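Local coordinates for MlnE (Bacillus amyloliquefaciens subsp. plantarum, PDB 5D2E), which binds NADP and is the N-terminal B-type ketoreductase part of a macrolactin assembly-line synthase, probably reducing keto groups of the growing polyketide chain, at residues Asn139-Asp142 with Ala143-Gln147; Pro219-Lys222 with Gln223-Ala226; Ser269-Asn273 with Gly274-Ile278. One frame throughout, in Å; residues are numbered along the deposited sequence.

Overall arrangement
All three contacts are local, each made within a continuous run of residues where a loop gives way to a helix or strand. Interactions 1 and 2 cap the starts of helices 141-164 and 222-233 in the N-terminal, Rossmann-like half, consistent with the structural subdomain of ketoreductases, with centres about 26 Å apart. Interaction 3 leads into strand 275-279 of the NADP-binding part; its centre is about 32 Å from that of interaction 1 and about 49 Å from that of interaction 2, which lies on the opposite side of the chain's centre. The Arg145 side chain comes within about 12 Å of the bound NADP, and that of Tyr276 within about 12 Å of NADP-binding Ser360.

Interaction 1: Asn139-Asp142 with Ala143-Gln147; sequences NTED and AMRKQ
Glu141 and Arg145 form the first of two i to i+4 salt bridges. Arg145 approaches side-on: both NE (2.9 Å) and NH2 (3.0 Å) donate to the single oxygen OE2 of Glu141, which lies near the guanidinium plane. NE meets the anti lone pair, whereas NH2 comes from the same side but somewhat out of the carboxylate plane; the two planes are turned 52° apart. Glu141 carries CG opposite its backbone N (chi1 -176°) and is extended beyond it, which runs its side chain alongside that of Arg145. One residue on, Lys146 NZ reaches the syn lone pair of Asp142 OD2 at 2.9 Å.

At the start of the same helix, Met144 N donates to Thr140 O (2.9 Å). Thr140 is the N-cap, its OG1 accepting from Ala143 N at 3.2 Å, with the Ala143 methyl beside the same oxygen. Met144 bends at its thioether (chi3 -78°), bringing CE within 3.3 Å of Thr140 O. The sulfur-bearing chain also packs on Val389 and Trp390 of helix 386-394, while a glycerol sits near Arg145.

Two acidic side chains directly after the cap, each bridged to a base one turn later, place negative charge at the positive end of helix 141-164; this would probably favour the helix start and keep both carboxylates ionised.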
# COMPACT_ATOMS: atom_id res chain seq x y z
N ASN A 139 -5.06 8.29 13.36
CA ASN A 139 -5.60 8.93 12.17
C ASN A 139 -5.58 10.47 12.33
O ASN A 139 -6.61 11.16 12.11
CB ASN A 139 -7.00 8.39 11.86
CG ASN A 139 -8.03 8.81 12.90
OD1 ASN A 139 -7.68 9.10 14.01
ND2 ASN A 139 -9.30 8.80 12.52
N THR A 140 -4.43 11.00 12.76
CA THR A 140 -4.23 12.46 12.82
C THR A 140 -3.08 12.85 11.88
O THR A 140 -2.14 12.05 11.62
CB THR A 140 -3.83 12.95 14.21
OG1 THR A 140 -2.58 12.34 14.57
CG2 THR A 140 -4.85 12.56 15.23
N GLU A 141 -3.12 14.09 11.42
CA GLU A 141 -2.10 14.56 10.52
C GLU A 141 -0.73 14.42 11.14
O GLU A 141 0.19 13.96 10.50
CB GLU A 141 -2.33 16.00 10.16
CG GLU A 141 -1.32 16.49 9.13
CD GLU A 141 -1.57 17.91 8.65
OE1 GLU A 141 -2.57 18.52 9.02
OE2 GLU A 141 -0.74 18.37 7.86
N ASP A 142 -0.60 14.88 12.36
CA ASP A 142 0.70 14.89 13.01
C ASP A 142 1.27 13.47 13.16
O ASP A 142 2.44 13.24 12.91
CB ASP A 142 0.56 15.52 14.40
CG ASP A 142 1.90 15.73 15.05
OD1 ASP A 142 2.68 16.53 14.51
OD2 ASP A 142 2.22 15.05 16.05
N ALA A 143 0.45 12.53 13.57
CA ALA A 143 0.91 11.17 13.78
C ALA A 143 1.32 10.58 12.44
O ALA A 143 2.34 9.91 12.36
CB ALA A 143 -0.17 10.31 14.38
N MET A 144 0.49 10.77 11.42
CA MET A 144 0.80 10.18 10.12
C MET A 144 2.07 10.77 9.53
O MET A 144 2.91 10.04 9.00
CB MET A 144 -0.37 10.28 9.20
CG MET A 144 -1.52 9.37 9.61
SD MET A 144 -2.85 9.53 8.35
CE MET A 144 -3.53 11.07 8.85
N ARG A 145 2.25 12.08 9.67
CA ARG A 145 3.47 12.71 9.19
C ARG A 145 4.69 12.12 9.87
O ARG A 145 5.69 11.84 9.19
CB ARG A 145 3.43 14.23 9.40
CG ARG A 145 2.58 14.96 8.37
CD ARG A 145 2.76 16.49 8.45
NE ARG A 145 1.83 17.16 7.56
CZ ARG A 145 1.91 17.15 6.22
NH1 ARG A 145 2.86 16.48 5.56
NH2 ARG A 145 1.00 17.81 5.52
N LYS A 146 4.64 11.94 11.19
CA LYS A 146 5.79 11.36 11.92
C LYS A 146 6.08 9.95 11.47
O LYS A 146 7.27 9.61 11.28
CB LYS A 146 5.60 11.39 13.42
CG LYS A 146 5.51 12.82 13.89
CD LYS A 146 5.52 13.00 15.41
CE LYS A 146 5.65 14.51 15.69
NZ LYS A 146 4.94 14.98 16.92
N GLN A 147 5.01 9.15 11.28
CA GLN A 147 5.23 7.75 10.85
C GLN A 147 5.88 7.72 9.44
O GLN A 147 6.81 6.96 9.19
CB GLN A 147 3.98 6.93 10.89
CG GLN A 147 3.43 6.66 12.32
CD GLN A 147 2.53 5.46 12.33
OE1 GLN A 147 1.78 5.23 11.36
NE2 GLN A 147 2.69 4.63 13.33

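Interaction 2: Pro219-Lys222 with Gln223-Ala226; sequences PFTK and QHIA
Pro219 meets His224 through its backbone, with Pro219 O lying 3.8 Å from His224 ND1 where the loop passes beside the imidazole. Phe220 comes next and supplies the apolar part of the contact. Its first torsion is displaced from any staggered position (chi1 -111°), and the ring reaches the first turn of the helix, where CD1 touches His224 CB at 3.6 Å and Ile225 CG1 at 3.7 Å. Both aliphatic atoms approach the ring at a slant.

Thr221 is the N-cap. With chi1 at 62°, OG1 is held between the backbone N and the carbonyl carbon, and it accepts from His224 N at 3.1 Å with an N-H...O angle of 160°. The same OG1 lies 3.0 Å from His224 ND1, and the two side chains cross at a slant beside the cap. Thr221 O receives Ile225 N at 3.1 Å, in the carbonyl plane, while Ile225 CG1 packs against this oxygen. Lys222 opens the helix: its carbonyl oxygen accepts from Ala226 N at 3.1 Å, while its extended side chain carries NZ off to the carbonyl oxygen of Ser68.

Helix 222-233 lies beside helix 70-76, where Gln223 NE2 bonds to Gln76 OE1, as well as to Asp227 OD1 on its own helix, and Ala226 packs on Met73. On strand 205-214, which precedes the loop, Leu212 receives both Phe220 and Ile225.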
# COMPACT_ATOMS: atom_id res chain seq x y z
N PRO A 219 5.80 -9.96 25.26
CA PRO A 219 6.43 -8.77 24.67
C PRO A 219 7.66 -9.11 23.87
O PRO A 219 8.27 -10.14 24.09
CB PRO A 219 6.80 -7.91 25.86
CG PRO A 219 6.96 -8.89 26.98
CD PRO A 219 5.94 -9.96 26.73
N PHE A 220 7.91 -8.32 22.81
CA PHE A 220 9.19 -8.36 22.12
C PHE A 220 10.23 -7.64 22.94
O PHE A 220 10.23 -6.46 23.02
CB PHE A 220 9.13 -7.65 20.78
CG PHE A 220 9.24 -8.57 19.66
CD1 PHE A 220 10.49 -8.97 19.21
CD2 PHE A 220 8.14 -9.04 19.02
CE1 PHE A 220 10.63 -9.90 18.18
CE2 PHE A 220 8.28 -9.96 17.99
CZ PHE A 220 9.50 -10.41 17.58
N THR A 221 11.14 -8.37 23.48
CA THR A 221 12.26 -7.79 24.21
C THR A 221 13.33 -7.41 23.22
O THR A 221 13.32 -7.86 22.08
CB THR A 221 12.84 -8.84 25.18
OG1 THR A 221 13.34 -9.97 24.43
CG2 THR A 221 11.70 -9.35 26.12
N LYS A 222 14.31 -6.66 23.72
CA LYS A 222 15.47 -6.26 22.90
C LYS A 222 16.19 -7.45 22.40
O LYS A 222 16.56 -7.51 21.22
CB LYS A 222 16.40 -5.32 23.64
CG LYS A 222 15.76 -3.96 23.90
CD LYS A 222 16.55 -3.26 24.98
CE LYS A 222 16.04 -1.85 25.25
NZ LYS A 222 17.14 -1.06 25.90
N GLN A 223 16.36 -8.45 23.25
CA GLN A 223 16.99 -9.65 22.80
C GLN A 223 16.21 -10.38 21.73
O GLN A 223 16.83 -10.95 20.83
CB GLN A 223 17.31 -10.61 23.97
CG GLN A 223 18.05 -11.85 23.56
CD GLN A 223 19.46 -11.56 23.01
OE1 GLN A 223 20.21 -10.70 23.56
NE2 GLN A 223 19.84 -12.26 21.91
N HIS A 224 14.88 -10.47 21.84
CA HIS A 224 14.10 -11.15 20.78
C HIS A 224 14.26 -10.40 19.43
O HIS A 224 14.33 -11.00 18.37
CB HIS A 224 12.60 -11.20 21.11
CG HIS A 224 12.19 -12.28 22.08
ND1 HIS A 224 11.48 -12.00 23.24
CD2 HIS A 224 12.32 -13.63 22.04
CE1 HIS A 224 11.25 -13.13 23.89
NE2 HIS A 224 11.73 -14.13 23.18
N ILE A 225 14.39 -9.09 19.49
CA ILE A 225 14.63 -8.32 18.27
C ILE A 225 15.98 -8.71 17.65
O ILE A 225 16.09 -9.00 16.45
CB ILE A 225 14.54 -6.84 18.51
CG1 ILE A 225 13.15 -6.47 18.99
CG2 ILE A 225 14.85 -6.11 17.19
CD1 ILE A 225 12.93 -5.02 19.35
N ALA A 226 17.02 -8.77 18.48
CA ALA A 226 18.30 -9.16 18.01
C ALA A 226 18.22 -10.48 17.41
O ALA A 226 18.92 -10.76 16.39
CB ALA A 226 19.32 -9.16 19.12

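Interaction 3: Ser269-Asn273 with Gly274-Ile278; sequences SVKKN and GVYLI
Tyr276 and Val270 come together because the tyrosine side chain swings back towards the preceding loop: CG stands opposite its own carbonyl carbon (chi1 -52°), and the ring plane is set nearly perpendicular to the plane of CA, CB and CG (chi2 -82°). Val270 CG1 then sits over one ring face, 3.7 Å from the centroid, in a CH-pi contact displaced towards the phenol end, where CG1 is 3.5 Å from CZ. The hydroxyl lies close to Val270 CB, and Tyr276 OH accepts from Lys271 N at 3.0 Å in a nearly straight bond.

Between these residues the chain reverses through a type II beta turn, closed by Gly274 N donating to Lys271 O at 2.8 Å. The donor stands above the carbonyl plane rather than on a lone pair. Asn273 occupies the third position of the turn with a positive phi (66°), as this turn type requires there.

Outside the loop, the Tyr276 ring meets that of Phe402 with nearly parallel planes, and Val270 packs on Leu293 of helix 284-296. Strand 275-279 pairs in parallel with strands 300-304 and 356-359 and runs towards NADP-binding Gly284 and Leu285, consistent with the opening strand of a Rossmann-type dinucleotide fold.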
# COMPACT_ATOMS: atom_id res chain seq x y z
N SER A 269 -25.60 -4.95 -4.90
CA SER A 269 -26.26 -3.88 -5.63
C SER A 269 -26.37 -2.66 -4.76
O SER A 269 -26.56 -2.75 -3.54
CB SER A 269 -27.69 -4.23 -6.05
OG SER A 269 -28.18 -3.15 -6.87
N VAL A 270 -26.24 -1.50 -5.40
CA VAL A 270 -26.63 -0.26 -4.75
C VAL A 270 -28.16 -0.27 -4.64
O VAL A 270 -28.81 -1.08 -5.28
CB VAL A 270 -26.12 0.97 -5.51
CG1 VAL A 270 -24.63 1.13 -5.22
CG2 VAL A 270 -26.41 0.83 -6.99
N LYS A 271 -28.67 0.60 -3.77
CA LYS A 271 -30.05 0.61 -3.36
C LYS A 271 -30.73 1.82 -3.97
O LYS A 271 -30.15 2.92 -4.03
CB LYS A 271 -30.21 0.86 -1.84
CG LYS A 271 -29.50 -0.03 -0.86
CD LYS A 271 -29.39 0.78 0.48
CE LYS A 271 -29.27 -0.08 1.74
NZ LYS A 271 -28.63 -1.42 1.53
N LYS A 272 -32.02 1.66 -4.26
CA LYS A 272 -32.84 2.76 -4.64
C LYS A 272 -32.77 3.87 -3.60
O LYS A 272 -32.83 3.61 -2.41
CB LYS A 272 -34.28 2.28 -4.80
CG LYS A 272 -35.22 3.43 -5.08
CD LYS A 272 -36.54 2.95 -5.68
CE LYS A 272 -37.62 4.00 -5.46
NZ LYS A 272 -38.21 4.41 -6.76
N ASN A 273 -32.55 5.10 -4.07
CA ASN A 273 -32.32 6.28 -3.26
C ASN A 273 -31.01 6.28 -2.42
O ASN A 273 -30.84 7.17 -1.56
CB ASN A 273 -33.52 6.57 -2.38
CG ASN A 273 -34.77 6.87 -3.23
OD1 ASN A 273 -34.67 7.04 -4.47
ND2 ASN A 273 -35.92 6.91 -2.59
N GLY A 274 -30.16 5.29 -2.63
CA GLY A 274 -28.84 5.29 -1.95
C GLY A 274 -28.00 6.51 -2.41
O GLY A 274 -28.16 6.97 -3.55
N VAL A 275 -27.18 7.05 -1.51
CA VAL A 275 -26.30 8.16 -1.79
C VAL A 275 -24.87 7.65 -1.78
O VAL A 275 -24.44 7.05 -0.76
CB VAL A 275 -26.45 9.23 -0.73
CG1 VAL A 275 -25.67 10.45 -1.09
CG2 VAL A 275 -27.93 9.58 -0.51
N TYR A 276 -24.16 7.81 -2.92
CA TYR A 276 -22.79 7.30 -3.14
C TYR A 276 -21.78 8.35 -3.57
O TYR A 276 -22.07 9.23 -4.37
CB TYR A 276 -22.83 6.13 -4.13
CG TYR A 276 -23.86 5.09 -3.64
CD1 TYR A 276 -23.55 4.16 -2.67
CD2 TYR A 276 -25.18 5.11 -4.13
CE1 TYR A 276 -24.50 3.27 -2.23
CE2 TYR A 276 -26.12 4.21 -3.70
CZ TYR A 276 -25.79 3.31 -2.73
OH TYR A 276 -26.76 2.43 -2.27
N LEU A 277 -20.60 8.31 -2.96
CA LEU A 277 -19.50 9.23 -3.27
C LEU A 277 -18.46 8.48 -4.03
O LEU A 277 -18.03 7.43 -3.59
CB LEU A 277 -18.88 9.76 -2.00
CG LEU A 277 -17.56 10.56 -2.06
CD1 LEU A 277 -17.76 11.79 -2.93
CD2 LEU A 277 -17.16 10.96 -0.66
N ILE A 278 -18.03 9.02 -5.16
CA ILE A 278 -16.93 8.47 -5.89
C ILE A 278 -15.89 9.54 -5.99
O ILE A 278 -16.07 10.56 -6.68
CB ILE A 278 -17.35 8.04 -7.28
CG1 ILE A 278 -18.57 7.13 -7.18
CG2 ILE A 278 -16.25 7.30 -7.99
CD1 ILE A 278 -19.05 6.57 -8.51